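Local coordinates for protein sphingomyelinase-c (Listeria ivanovii, PDB 1ZWX) that belongs to the endonuclease/exonuclease/phosphatase family and has the two-sheet alpha/beta sandwich fold of the DNase I-like proteins, at residues A166-Q171 against T202-D207; E170-I175 against K210-S215; L196-G201 against H206-L211; D248-E253 against H260-K265. All blocks are in the same frame, centred on the assembly; numbering follows the deposited sequence.

Interaction 1: A166-Q171 against T202-D207; sequences AIRAEQ and TDEYHD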
loop_
_atom_site.group_PDB
_atom_site.type_symbol
_atom_site.label_atom_id
_atom_site.label_comp_id
_atom_site.label_asym_id
_atom_site.label_seq_id
_atom_site.Cartn_x
_atom_site.Cartn_y
_atom_site.Cartn_z
ATOM N N ALA A 166 0.091 -9.507 17.193
ATOM C CA ALA A 166 1.025 -10.611 17.020
ATOM C C ALA A 166 1.164 -11.012 15.553
ATOM O O ALA A 166 2.273 -11.270 15.073
ATOM C CB ALA A 166 0.583 -11.833 17.833
ATOM N N ILE A 167 0.030 -11.116 14.849
ATOM C CA ILE A 167 0.076 -11.477 13.430
ATOM C C ILE A 167 0.904 -10.420 12.647
ATOM O O ILE A 167 1.796 -10.793 11.896
ATOM C CB ILE A 167 -1.362 -11.618 12.811
ATOM C CG1 ILE A 167 -2.100 -12.817 13.436
ATOM C CG2 ILE A 167 -1.280 -11.851 11.293
ATOM C CD1 ILE A 167 -3.636 -12.714 13.242
ATOM N N ARG A 168 0.626 -9.140 12.857
ATOM C CA ARG A 168 1.370 -8.056 12.161
ATOM C C ARG A 168 2.856 -8.105 12.490
ATOM O O ARG A 168 3.691 -7.879 11.636
ATOM C CB ARG A 168 0.859 -6.693 12.528
ATOM C CG ARG A 168 -0.435 -6.316 11.835
ATOM C CD ARG A 168 -0.746 -4.883 12.046
ATOM N NE ARG A 168 -1.227 -4.553 13.396
ATOM C CZ ARG A 168 -2.498 -4.587 13.785
ATOM N NH1 ARG A 168 -3.478 -4.913 12.920
ATOM N NH2 ARG A 168 -2.784 -4.259 15.052
ATOM N N ALA A 169 3.182 -8.443 13.741
ATOM C CA ALA A 169 4.567 -8.562 14.157
ATOM C C ALA A 169 5.248 -9.718 13.433
ATOM O O ALA A 169 6.419 -9.571 13.018
ATOM C CB ALA A 169 4.663 -8.688 15.719
ATOM N N GLU A 170 4.527 -10.825 13.203
ATOM C CA GLU A 170 5.085 -11.969 12.497
ATOM C C GLU A 170 5.260 -11.589 11.026
ATOM O O GLU A 170 6.273 -11.937 10.388
ATOM C CB GLU A 170 4.189 -13.204 12.633
ATOM C CG GLU A 170 4.787 -14.512 12.164
ATOM C CD GLU A 170 4.732 -14.699 10.618
ATOM O OE1 GLU A 170 5.520 -15.495 10.085
ATOM O OE2 GLU A 170 3.910 -14.053 9.949
ATOM N N GLN A 171 4.286 -10.858 10.495
ATOM C CA GLN A 171 4.356 -10.431 9.074
ATOM C C GLN A 171 5.497 -9.440 8.857
ATOM O O GLN A 171 6.186 -9.512 7.850
ATOM C CB GLN A 171 3.008 -9.824 8.654
ATOM C CG GLN A 171 1.934 -10.937 8.556
ATOM C CD GLN A 171 0.556 -10.384 8.248
ATOM O OE1 GLN A 171 0.339 -9.188 8.336
ATOM N NE2 GLN A 171 -0.377 -11.276 7.873
ATOM N N THR A 202 1.942 4.822 18.772
ATOM C CA THR A 202 1.484 3.844 19.758
ATOM C C THR A 202 2.687 3.012 20.154
ATOM O O THR A 202 3.763 3.136 19.528
ATOM C CB THR A 202 0.397 2.909 19.171
ATOM O OG1 THR A 202 0.865 2.312 17.940
ATOM C CG2 THR A 202 -0.915 3.649 18.939
ATOM N N ASP A 203 2.532 2.179 21.199
ATOM C CA ASP A 203 3.539 1.173 21.529
ATOM C C ASP A 203 3.840 0.279 20.324
ATOM O O ASP A 203 5.006 -0.036 20.061
ATOM C CB ASP A 203 3.097 0.279 22.691
ATOM C CG ASP A 203 3.153 0.988 24.045
ATOM O OD1 ASP A 203 3.599 2.150 24.134
ATOM O OD2 ASP A 203 2.727 0.367 25.040
ATOM N N GLU A 204 2.785 -0.155 19.620
ATOM C CA GLU A 204 2.951 -1.021 18.453
ATOM C C GLU A 204 3.779 -0.294 17.364
ATOM O O GLU A 204 4.589 -0.917 16.705
ATOM C CB GLU A 204 1.614 -1.493 17.868
ATOM C CG GLU A 204 1.828 -2.590 16.810
ATOM C CD GLU A 204 0.547 -3.107 16.158
ATOM O OE1 GLU A 204 0.595 -4.150 15.483
ATOM O OE2 GLU A 204 -0.477 -2.482 16.330
ATOM N N TYR A 205 3.567 1.001 17.199
ATOM C CA TYR A 205 4.376 1.804 16.259
ATOM C C TYR A 205 5.865 1.741 16.626
ATOM O O TYR A 205 6.705 1.419 15.789
ATOM C CB TYR A 205 3.913 3.248 16.197
ATOM C CG TYR A 205 4.712 4.036 15.159
ATOM C CD1 TYR A 205 4.350 4.012 13.794
ATOM C CD2 TYR A 205 5.842 4.760 15.527
ATOM C CE1 TYR A 205 5.089 4.711 12.839
ATOM C CE2 TYR A 205 6.596 5.478 14.560
ATOM C CZ TYR A 205 6.221 5.427 13.230
ATOM O OH TYR A 205 6.948 6.132 12.298
ATOM N N HIS A 206 6.178 1.990 17.898
ATOM C CA HIS A 206 7.548 1.832 18.406
ATOM C C HIS A 206 8.136 0.508 18.027
ATOM O O HIS A 206 9.251 0.449 17.474
ATOM C CB HIS A 206 7.611 2.028 19.948
ATOM C CG HIS A 206 8.936 1.646 20.540
ATOM N ND1 HIS A 206 9.314 0.335 20.742
ATOM C CD2 HIS A 206 9.987 2.405 20.940
ATOM C CE1 HIS A 206 10.539 0.300 21.241
ATOM N NE2 HIS A 206 10.971 1.544 21.366
ATOM N N ASP A 207 7.398 -0.576 18.282
ATOM C CA ASP A 207 7.895 -1.902 17.983
ATOM C C ASP A 207 8.062 -2.175 16.489
ATOM O O ASP A 207 8.977 -2.905 16.088
ATOM C CB ASP A 207 6.985 -2.966 18.587
ATOM C CG ASP A 207 7.178 -3.111 20.105
ATOM O OD1 ASP A 207 7.805 -2.230 20.758
ATOM O OD2 ASP A 207 6.673 -4.101 20.624
#

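Interaction 2: E170-I175 against K210-S215; sequences EQMQEI and KLLNVS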
loop_
_atom_site.group_PDB
_atom_site.type_symbol
_atom_site.label_atom_id
_atom_site.label_comp_id
_atom_site.label_asym_id
_atom_site.label_seq_id
_atom_site.Cartn_x
_atom_site.Cartn_y
_atom_site.Cartn_z
ATOM N N GLU A 170 4.527 -10.825 13.203
ATOM C CA GLU A 170 5.085 -11.969 12.497
ATOM C C GLU A 170 5.260 -11.589 11.026
ATOM O O GLU A 170 6.273 -11.937 10.388
ATOM C CB GLU A 170 4.189 -13.204 12.633
ATOM C CG GLU A 170 4.787 -14.512 12.164
ATOM C CD GLU A 170 4.732 -14.699 10.618
ATOM O OE1 GLU A 170 5.520 -15.495 10.085
ATOM O OE2 GLU A 170 3.910 -14.053 9.949
ATOM N N GLN A 171 4.286 -10.858 10.495
ATOM C CA GLN A 171 4.356 -10.431 9.074
ATOM C C GLN A 171 5.497 -9.440 8.857
ATOM O O GLN A 171 6.186 -9.512 7.850
ATOM C CB GLN A 171 3.008 -9.824 8.654
ATOM C CG GLN A 171 1.934 -10.937 8.556
ATOM C CD GLN A 171 0.556 -10.384 8.248
ATOM O OE1 GLN A 171 0.339 -9.188 8.336
ATOM N NE2 GLN A 171 -0.377 -11.276 7.873
ATOM N N MET A 172 5.702 -8.514 9.795
ATOM C CA MET A 172 6.879 -7.641 9.713
ATOM C C MET A 172 8.194 -8.430 9.711
ATOM O O MET A 172 9.114 -8.086 8.941
ATOM C CB MET A 172 6.863 -6.558 10.788
ATOM C CG MET A 172 5.590 -5.840 10.762
ATOM S SD MET A 172 5.333 -4.145 11.110
ATOM C CE MET A 172 3.574 -4.049 10.777
ATOM N N GLN A 173 8.284 -9.474 10.543
ATOM C CA GLN A 173 9.433 -10.370 10.521
ATOM C C GLN A 173 9.598 -11.062 9.172
ATOM O O GLN A 173 10.734 -11.218 8.720
ATOM C CB GLN A 173 9.413 -11.449 11.626
ATOM C CG GLN A 173 10.690 -12.333 11.630
ATOM C CD GLN A 173 11.961 -11.476 11.910
ATOM O OE1 GLN A 173 12.033 -10.731 12.899
ATOM N NE2 GLN A 173 12.942 -11.563 11.013
ATOM N N GLU A 174 8.494 -11.521 8.560
ATOM C CA GLU A 174 8.596 -12.127 7.220
ATOM C C GLU A 174 9.320 -11.194 6.245
ATOM O O GLU A 174 10.132 -11.660 5.469
ATOM C CB GLU A 174 7.228 -12.548 6.666
ATOM C CG GLU A 174 6.583 -13.719 7.453
ATOM C CD GLU A 174 5.387 -14.351 6.721
ATOM O OE1 GLU A 174 5.442 -14.473 5.493
ATOM O OE2 GLU A 174 4.391 -14.718 7.381
ATOM N N ILE A 175 9.026 -9.901 6.325
ATOM C CA ILE A 175 9.641 -8.885 5.467
ATOM C C ILE A 175 11.153 -8.766 5.778
ATOM O O ILE A 175 12.002 -8.813 4.877
ATOM C CB ILE A 175 8.936 -7.568 5.633
ATOM C CG1 ILE A 175 7.498 -7.642 5.020
ATOM C CG2 ILE A 175 9.734 -6.395 5.024
ATOM C CD1 ILE A 175 6.661 -6.422 5.369
ATOM N N LYS A 210 11.341 -1.248 15.138
ATOM C CA LYS A 210 12.374 -2.241 15.399
ATOM C C LYS A 210 12.256 -3.483 14.540
ATOM O O LYS A 210 13.260 -4.082 14.144
ATOM C CB LYS A 210 12.389 -2.643 16.906
ATOM C CG LYS A 210 12.728 -1.506 17.868
ATOM C CD LYS A 210 14.202 -1.079 17.721
ATOM C CE LYS A 210 14.692 -0.099 18.810
ATOM N NZ LYS A 210 13.570 0.588 19.508
ATOM N N LEU A 211 11.024 -3.912 14.287
ATOM C CA LEU A 211 10.803 -5.178 13.580
ATOM C C LEU A 211 11.114 -5.047 12.078
ATOM O O LEU A 211 11.576 -6.001 11.470
ATOM C CB LEU A 211 9.343 -5.618 13.723
ATOM C CG LEU A 211 8.927 -6.136 15.115
ATOM C CD1 LEU A 211 7.393 -6.213 15.256
ATOM C CD2 LEU A 211 9.537 -7.484 15.334
ATOM N N LEU A 212 10.794 -3.898 11.511
ATOM C CA LEU A 212 11.114 -3.586 10.084
ATOM C C LEU A 212 12.489 -2.956 9.935
ATOM O O LEU A 212 12.983 -2.797 8.795
ATOM C CB LEU A 212 10.094 -2.604 9.510
ATOM C CG LEU A 212 8.660 -3.121 9.242
ATOM C CD1 LEU A 212 7.842 -2.006 8.616
ATOM C CD2 LEU A 212 8.647 -4.388 8.362
ATOM N N ASN A 213 13.098 -2.564 11.063
ATOM C CA ASN A 213 14.393 -1.849 11.053
ATOM C C ASN A 213 14.314 -0.533 10.255
ATOM O O ASN A 213 15.060 -0.328 9.292
ATOM C CB ASN A 213 15.502 -2.785 10.512
ATOM C CG ASN A 213 16.908 -2.214 10.718
ATOM O OD1 ASN A 213 17.838 -2.470 9.919
ATOM N ND2 ASN A 213 17.062 -1.415 11.742
ATOM N N VAL A 214 13.395 0.346 10.643
ATOM C CA VAL A 214 13.169 1.602 9.953
ATOM C C VAL A 214 13.035 2.693 11.004
ATOM O O VAL A 214 12.835 2.383 12.180
ATOM C CB VAL A 214 11.878 1.553 9.044
ATOM C CG1 VAL A 214 12.003 0.455 7.992
ATOM C CG2 VAL A 214 10.603 1.339 9.884
ATOM N N SER A 215 13.123 3.955 10.587
ATOM C CA SER A 215 12.814 5.102 11.447
ATOM C C SER A 215 11.683 5.917 10.876
ATOM O O SER A 215 11.350 5.783 9.687
ATOM C CB SER A 215 14.041 6.014 11.644
ATOM O OG SER A 215 15.121 5.229 12.109
HETATM O O HOH W 1 13.134 -8.029 12.389
#

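Interaction 3: L196-G201 against H206-L211; sequences LNVNYG and HDMLKL. Unlike the reference sequence in segment 206-211: Leu209 (reference Phe).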
loop_
_atom_site.group_PDB
_atom_site.type_symbol
_atom_site.label_atom_id
_atom_site.label_comp_id
_atom_site.label_asym_id
_atom_site.label_seq_id
_atom_site.Cartn_x
_atom_site.Cartn_y
_atom_site.Cartn_z
ATOM N N LEU A 196 0.454 -0.434 6.660
ATOM C CA LEU A 196 1.049 -1.284 7.689
ATOM C C LEU A 196 0.074 -1.602 8.841
ATOM O O LEU A 196 0.392 -2.470 9.688
ATOM C CB LEU A 196 2.360 -0.672 8.238
ATOM C CG LEU A 196 3.638 -1.042 7.439
ATOM C CD1 LEU A 196 3.971 -2.519 7.558
ATOM C CD2 LEU A 196 3.510 -0.741 5.970
ATOM N N ASN A 197 -1.063 -0.904 8.875
ATOM C CA ASN A 197 -2.154 -1.203 9.840
ATOM C C ASN A 197 -1.684 -1.038 11.315
ATOM O O ASN A 197 -2.207 -1.650 12.241
ATOM C CB ASN A 197 -2.756 -2.579 9.559
ATOM C CG ASN A 197 -4.050 -2.497 8.759
ATOM O OD1 ASN A 197 -4.919 -1.660 9.052
ATOM N ND2 ASN A 197 -4.187 -3.339 7.755
ATOM N N VAL A 198 -0.671 -0.198 11.495
ATOM C CA VAL A 198 -0.144 0.157 12.812
ATOM C C VAL A 198 -0.312 1.662 12.949
ATOM O O VAL A 198 0.235 2.439 12.153
ATOM C CB VAL A 198 1.319 -0.273 12.965
ATOM C CG1 VAL A 198 1.932 0.230 14.331
ATOM C CG2 VAL A 198 1.457 -1.765 12.815
ATOM N N ASN A 199 -1.107 2.075 13.940
ATOM C CA ASN A 199 -1.402 3.466 14.171
ATOM C C ASN A 199 -0.183 4.197 14.770
ATOM O O ASN A 199 0.469 3.699 15.708
ATOM C CB ASN A 199 -2.661 3.575 15.072
ATOM C CG ASN A 199 -3.199 4.987 15.179
ATOM O OD1 ASN A 199 -3.030 5.823 14.288
ATOM N ND2 ASN A 199 -3.861 5.266 16.295
ATOM N N TYR A 200 0.139 5.347 14.183
ATOM C CA TYR A 200 1.320 6.114 14.534
ATOM C C TYR A 200 1.294 6.493 16.007
ATOM O O TYR A 200 0.233 6.800 16.544
ATOM C CB TYR A 200 1.391 7.415 13.721
ATOM C CG TYR A 200 2.568 8.277 14.141
ATOM C CD1 TYR A 200 3.883 7.871 13.860
ATOM C CD2 TYR A 200 2.379 9.473 14.852
ATOM C CE1 TYR A 200 4.996 8.652 14.253
ATOM C CE2 TYR A 200 3.479 10.258 15.257
ATOM C CZ TYR A 200 4.772 9.838 14.956
ATOM O OH TYR A 200 5.863 10.590 15.352
ATOM N N GLY A 201 2.465 6.452 16.633
ATOM C CA GLY A 201 2.652 6.998 17.970
ATOM C C GLY A 201 2.161 6.097 19.077
ATOM O O GLY A 201 1.971 6.558 20.194
ATOM N N HIS A 206 6.178 1.990 17.898
ATOM C CA HIS A 206 7.548 1.832 18.406
ATOM C C HIS A 206 8.136 0.508 18.027
ATOM O O HIS A 206 9.251 0.449 17.474
ATOM C CB HIS A 206 7.611 2.028 19.948
ATOM C CG HIS A 206 8.936 1.646 20.540
ATOM N ND1 HIS A 206 9.314 0.335 20.742
ATOM C CD2 HIS A 206 9.987 2.405 20.940
ATOM C CE1 HIS A 206 10.539 0.300 21.241
ATOM N NE2 HIS A 206 10.971 1.544 21.366
ATOM N N ASP A 207 7.398 -0.576 18.282
ATOM C CA ASP A 207 7.895 -1.902 17.983
ATOM C C ASP A 207 8.062 -2.175 16.489
ATOM O O ASP A 207 8.977 -2.905 16.088
ATOM C CB ASP A 207 6.985 -2.966 18.587
ATOM C CG ASP A 207 7.178 -3.111 20.105
ATOM O OD1 ASP A 207 7.805 -2.230 20.758
ATOM O OD2 ASP A 207 6.673 -4.101 20.624
ATOM N N MET A 208 7.139 -1.649 15.687
ATOM C CA MET A 208 7.232 -1.786 14.216
ATOM C C MET A 208 8.563 -1.228 13.700
ATOM O O MET A 208 9.196 -1.846 12.839
ATOM C CB MET A 208 6.105 -1.034 13.521
ATOM C CG MET A 208 6.278 -1.004 11.965
ATOM S SD MET A 208 4.767 -0.477 11.126
ATOM C CE MET A 208 4.670 1.217 11.576
ATOM N N LEU A 209 8.965 -0.071 14.222
ATOM C CA LEU A 209 10.274 0.526 13.849
ATOM C C LEU A 209 11.390 -0.500 14.035
ATOM O O LEU A 209 12.256 -0.693 13.145
ATOM C CB LEU A 209 10.541 1.877 14.554
ATOM C CG LEU A 209 9.555 3.042 14.334
ATOM C CD1 LEU A 209 10.022 4.329 14.980
ATOM C CD2 LEU A 209 9.189 3.258 12.851
ATOM N N LYS A 210 11.341 -1.248 15.138
ATOM C CA LYS A 210 12.374 -2.241 15.399
ATOM C C LYS A 210 12.256 -3.483 14.540
ATOM O O LYS A 210 13.260 -4.082 14.144
ATOM C CB LYS A 210 12.389 -2.643 16.906
ATOM C CG LYS A 210 12.728 -1.506 17.868
ATOM C CD LYS A 210 14.202 -1.079 17.721
ATOM C CE LYS A 210 14.692 -0.099 18.810
ATOM N NZ LYS A 210 13.570 0.588 19.508
ATOM N N LEU A 211 11.024 -3.912 14.287
ATOM C CA LEU A 211 10.803 -5.178 13.580
ATOM C C LEU A 211 11.114 -5.047 12.078
ATOM O O LEU A 211 11.576 -6.001 11.470
ATOM C CB LEU A 211 9.343 -5.618 13.723
ATOM C CG LEU A 211 8.927 -6.136 15.115
ATOM C CD1 LEU A 211 7.393 -6.213 15.256
ATOM C CD2 LEU A 211 9.537 -7.484 15.334
#

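Interaction 4: D248-E253 against H260-K265; sequences DYIFVE and HSWHNK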
loop_
_atom_site.group_PDB
_atom_site.type_symbol
_atom_site.label_atom_id
_atom_site.label_comp_id
_atom_site.label_asym_id
_atom_site.label_seq_id
_atom_site.Cartn_x
_atom_site.Cartn_y
_atom_site.Cartn_z
ATOM N N ASP A 248 -0.772 4.316 6.960
ATOM C CA ASP A 248 -0.077 4.163 5.656
ATOM C C ASP A 248 1.262 4.938 5.693
ATOM O O ASP A 248 1.323 6.107 6.068
ATOM C CB ASP A 248 -0.940 4.691 4.508
ATOM C CG ASP A 248 -2.293 3.984 4.393
ATOM O OD1 ASP A 248 -3.249 4.384 5.088
ATOM O OD2 ASP A 248 -2.391 3.065 3.563
ATOM N N TYR A 249 2.319 4.244 5.301
ATOM C CA TYR A 249 3.680 4.748 5.450
ATOM C C TYR A 249 4.554 4.339 4.278
ATOM O O TYR A 249 4.353 3.270 3.666
ATOM C CB TYR A 249 4.327 4.098 6.661
ATOM C CG TYR A 249 3.589 4.288 7.990
ATOM C CD1 TYR A 249 2.720 3.309 8.465
ATOM C CD2 TYR A 249 3.812 5.431 8.768
ATOM C CE1 TYR A 249 2.043 3.474 9.708
ATOM C CE2 TYR A 249 3.140 5.620 10.008
ATOM C CZ TYR A 249 2.271 4.623 10.457
ATOM O OH TYR A 249 1.658 4.804 11.671
ATOM N N ILE A 250 5.590 5.142 4.037
ATOM C CA ILE A 250 6.693 4.687 3.198
ATOM C C ILE A 250 7.995 4.968 3.950
ATOM O O ILE A 250 8.338 6.110 4.157
ATOM C CB ILE A 250 6.732 5.344 1.786
ATOM C CG1 ILE A 250 5.339 5.282 1.084
ATOM C CG2 ILE A 250 7.768 4.606 0.939
ATOM C CD1 ILE A 250 5.149 6.336 -0.015
ATOM N N PHE A 251 8.708 3.904 4.290
ATOM C CA PHE A 251 9.918 3.990 5.119
ATOM C C PHE A 251 11.159 3.697 4.309
ATOM O O PHE A 251 11.106 3.026 3.301
ATOM C CB PHE A 251 9.897 2.901 6.203
ATOM C CG PHE A 251 8.813 3.072 7.251
ATOM C CD1 PHE A 251 7.829 2.083 7.400
ATOM C CD2 PHE A 251 8.794 4.185 8.106
ATOM C CE1 PHE A 251 6.808 2.203 8.411
ATOM C CE2 PHE A 251 7.785 4.341 9.095
ATOM C CZ PHE A 251 6.786 3.325 9.251
ATOM N N VAL A 252 12.299 4.136 4.838
ATOM C CA VAL A 252 13.604 3.728 4.351
ATOM C C VAL A 252 14.192 2.746 5.349
ATOM O O VAL A 252 14.153 2.997 6.564
ATOM C CB VAL A 252 14.531 4.967 4.205
ATOM C CG1 VAL A 252 15.946 4.497 3.887
ATOM C CG2 VAL A 252 14.004 5.908 3.120
ATOM N N GLU A 253 14.709 1.634 4.866
ATOM C CA GLU A 253 15.305 0.646 5.744
ATOM C C GLU A 253 16.674 1.115 6.288
ATOM O O GLU A 253 17.490 1.657 5.531
ATOM C CB GLU A 253 15.425 -0.692 5.044
ATOM C CG GLU A 253 15.360 -1.941 5.994
ATOM C CD GLU A 253 16.737 -2.503 6.361
ATOM O OE1 GLU A 253 17.765 -2.007 5.843
ATOM O OE2 GLU A 253 16.797 -3.474 7.141
ATOM N N HIS A 260 19.679 12.219 2.845
ATOM C CA HIS A 260 19.915 13.207 3.897
ATOM C C HIS A 260 18.618 13.453 4.638
ATOM O O HIS A 260 18.606 13.653 5.847
ATOM C CB HIS A 260 20.403 14.534 3.292
ATOM C CG HIS A 260 21.789 14.475 2.724
ATOM N ND1 HIS A 260 22.817 15.270 3.192
ATOM C CD2 HIS A 260 22.320 13.718 1.734
ATOM C CE1 HIS A 260 23.919 15.001 2.513
ATOM N NE2 HIS A 260 23.645 14.063 1.624
ATOM N N SER A 261 17.515 13.396 3.902
ATOM C CA SER A 261 16.221 13.762 4.409
ATOM C C SER A 261 15.173 12.860 3.709
ATOM O O SER A 261 15.140 12.826 2.490
ATOM C CB SER A 261 16.001 15.221 4.034
ATOM O OG SER A 261 14.954 15.797 4.761
ATOM N N TRP A 262 14.356 12.134 4.471
ATOM C CA TRP A 262 13.196 11.382 3.908
ATOM C C TRP A 262 11.909 11.766 4.635
ATOM O O TRP A 262 11.880 11.842 5.880
ATOM C CB TRP A 262 13.430 9.888 4.008
ATOM C CG TRP A 262 12.293 9.056 3.502
ATOM C CD1 TRP A 262 11.415 8.314 4.253
ATOM C CD2 TRP A 262 11.928 8.843 2.132
ATOM N NE1 TRP A 262 10.544 7.651 3.440
ATOM C CE2 TRP A 262 10.820 7.954 2.132
ATOM C CE3 TRP A 262 12.431 9.310 0.902
ATOM C CZ2 TRP A 262 10.191 7.546 0.953
ATOM C CZ3 TRP A 262 11.824 8.895 -0.267
ATOM C CH2 TRP A 262 10.706 8.021 -0.237
ATOM N N HIS A 263 10.878 12.060 3.845
ATOM C CA HIS A 263 9.625 12.640 4.317
ATOM C C HIS A 263 8.460 11.790 3.822
ATOM O O HIS A 263 8.618 11.065 2.844
ATOM C CB HIS A 263 9.471 14.060 3.777
ATOM C CG HIS A 263 10.582 14.975 4.200
ATOM N ND1 HIS A 263 10.559 15.665 5.396
ATOM C CD2 HIS A 263 11.772 15.257 3.624
ATOM C CE1 HIS A 263 11.678 16.356 5.523
ATOM N NE2 HIS A 263 12.430 16.127 4.462
ATOM N N ASN A 264 7.325 11.894 4.524
ATOM C CA ASN A 264 6.018 11.413 4.073
ATOM C C ASN A 264 5.060 12.583 4.165
ATOM O O ASN A 264 5.131 13.347 5.108
ATOM C CB ASN A 264 5.470 10.297 4.979
ATOM C CG ASN A 264 6.048 8.949 4.677
ATOM O OD1 ASN A 264 5.567 7.926 5.188
ATOM N ND2 ASN A 264 7.104 8.914 3.858
ATOM N N LYS A 265 4.149 12.697 3.202
ATOM C CA LYS A 265 3.063 13.656 3.240
ATOM C C LYS A 265 1.762 12.937 2.867
ATOM O O LYS A 265 1.703 12.239 1.853
ATOM C CB LYS A 265 3.301 14.821 2.243
ATOM C CG LYS A 265 2.173 15.858 2.287
ATOM C CD LYS A 265 2.536 17.224 1.763
ATOM C CE LYS A 265 1.568 18.282 2.330
HETATM O O HOH W 2 3.048 8.310 6.021
#

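Interaction 1: A166-Q171 against T202-D207
A side-on salt bridge between Arg168 and Glu204 ties helix 161-182 to the first turn of helix 203-212. Arg168 offers the edge of its guanidinium that carries NE and NH2. NE donates to Glu204 OE1 at 2.8 Å in a nearly straight bond (N-H...O 167°), with OE1 close to the guanidinium plane, while NH2 reaches Glu204 OE2 at 3.2 Å and meets its syn lone pair. The fit is not flat: the two planes are turned 44° against each other, and NE meets OE1 from outside the carboxylate plane. Glu204 carries its CG opposite the backbone N (chi1 -170°) and runs extended from there, whereas the Arg168 chain bends at chi3, and the two cross at about a right angle. Arg168 is buried and has further partners: NH2 also forms a salt bridge with Asp155 and NH1 donates to Gln153 O, so its rotation is fixed from several directions. At the start of the second helix Thr202 OG1 accepts from Tyr205 N at 3.1 Å, and His206 ND1 donates to Asp207 OD1 at 3.0 Å. This is a two-nitrogen arginine-carboxylate bridge between neighbouring helices, beside an N-capped helix start.

Interaction 2: E170-I175 against K210-S215
Met172 and Leu212 lie at an oblique angle to each other where helix 161-182 passes the end of helix 203-212. Their CA atoms, 5.9 Å apart, are the nearest such pair of the two segments. The Leu212 branch ending in CD2 does most of the touching: it reaches Met172 CB at 3.7 Å and Ile175 CG2 at 4.0 Å, touching two residues about one helical turn apart. Ile175 meets it with CG2, which stands opposite the backbone N, and the Ile175 side chain also runs obliquely to that of Leu212. Met172 leaves its helix toward the partner but bends at chi2, so that its end leads past Leu212 toward the loop at Leu196; Met172 was modelled in two conformers, and this course belongs to one of them. Leu211 meets Met172 at about a right angle to the Leu212 contact, CB against CB, with Leu211 CB 4.0 Å from Met172 CB. Beside the apolar contact one water donates to both Gln173 OE1, at 3.0 Å, and Leu211 O, at 2.7 Å, bridging the two helices. Beyond Leu212 the chain leaves helical geometry at Asn213, which has positive phi. The contact is a buried helix-helix interface of the alpha layer that covers one sheet of the DNase I-like sandwich.

Interaction 3: L196-G201 against H206-L211
Apolar contacts centred on Met208 join helix 203-212 to the loop 196-201 that leads into it. The Met208 sulphur lies against two loop side chains: Leu196 CB lies 3.8 Å from Met208 SD, and Val198 CB lies 3.9 Å from the same atom. The Val198 and Met208 side chains run antiparallel alongside each other, and Met208 CE lies 4.0 Å from Val198 CG1. The extended start of the methionine chain (chi1 173°, chi2 166°) carries SD out to the loop, and the bend at chi3 (69°) sets CE, like SD, 3.9 Å from Val198 CB. In the DNase I-like sandwich this loop is the connection from strand 189-193 to the helix, and Met172 of helix 161-182 and Tyr249 of strand 248-252 also pack on Met208. The polar bonds of the loop run elsewhere: Val198 O accepts from Tyr249 OH, Asn197 ND2 donates to Thr152 O, and Asn199 O is bonded to Thr202 OG1 at the helix start.

Interaction 4: D248-E253 against H260-K265
Val252 CG2 lies over one face of the Trp262 indole, a CH-pi contact 3.6 Å from the centroid of the five-membered ring and 8° off its normal, while the indole edge turns its NE1 to Ile250 O. The two strands, 248-252 and 262-265, each border one of the two sheets of the DNase I-like sandwich and run antiparallel, their axes 7.6 Å apart. They are joined by side chains that bond to the backbone opposite. Trp262 NE1 donates to Ile250 O at 2.8 Å in a nearly straight bond, with the oxygen in the ring plane but the donor above the carbonyl plane. The carboxamide of Asn264 takes both polar atoms of Ile250: OD1 accepts from Ile250 N at 3.0 Å (N-H...O 177°), and ND2 donates to Ile250 O at 3.1 Å from within the carbonyl plane. Ile250 O is thus held by two donors, and with its bonds to Ile250 N and O and to His263 O the amide is held in its rotation. Ile250 CG2 adds an apolar contact, 3.8 Å from Trp262 CZ2. A water donates to Asp248 O and to Asn264 OD1, the latter at 2.7 Å.

Overall arrangement
Interactions 1, 2 and 3 share helix 203-212 and form one continuous patch: the centres of 1 and 3 are about 5 Å apart, those of 1 and 2 about 8 Å, and those of 2 and 3 about 9 Å. Ala169, next to Arg168 in sequence, touches Leu211 CD1 with its CB at 3.7 Å, where the segments of interactions 1 and 2 meet. Interaction 4, its centre about 13 Å from that of interaction 3, is linked by side chains of strand 248-252: Tyr249 through its bond to Val198, and Phe251 CZ, 3.8 Å from Met208 CE. Tyr249 and Phe251 thus meet the parts used by interactions 1 to 3, while Ile250 and Val252 meet strand 262-265 of the other sheet.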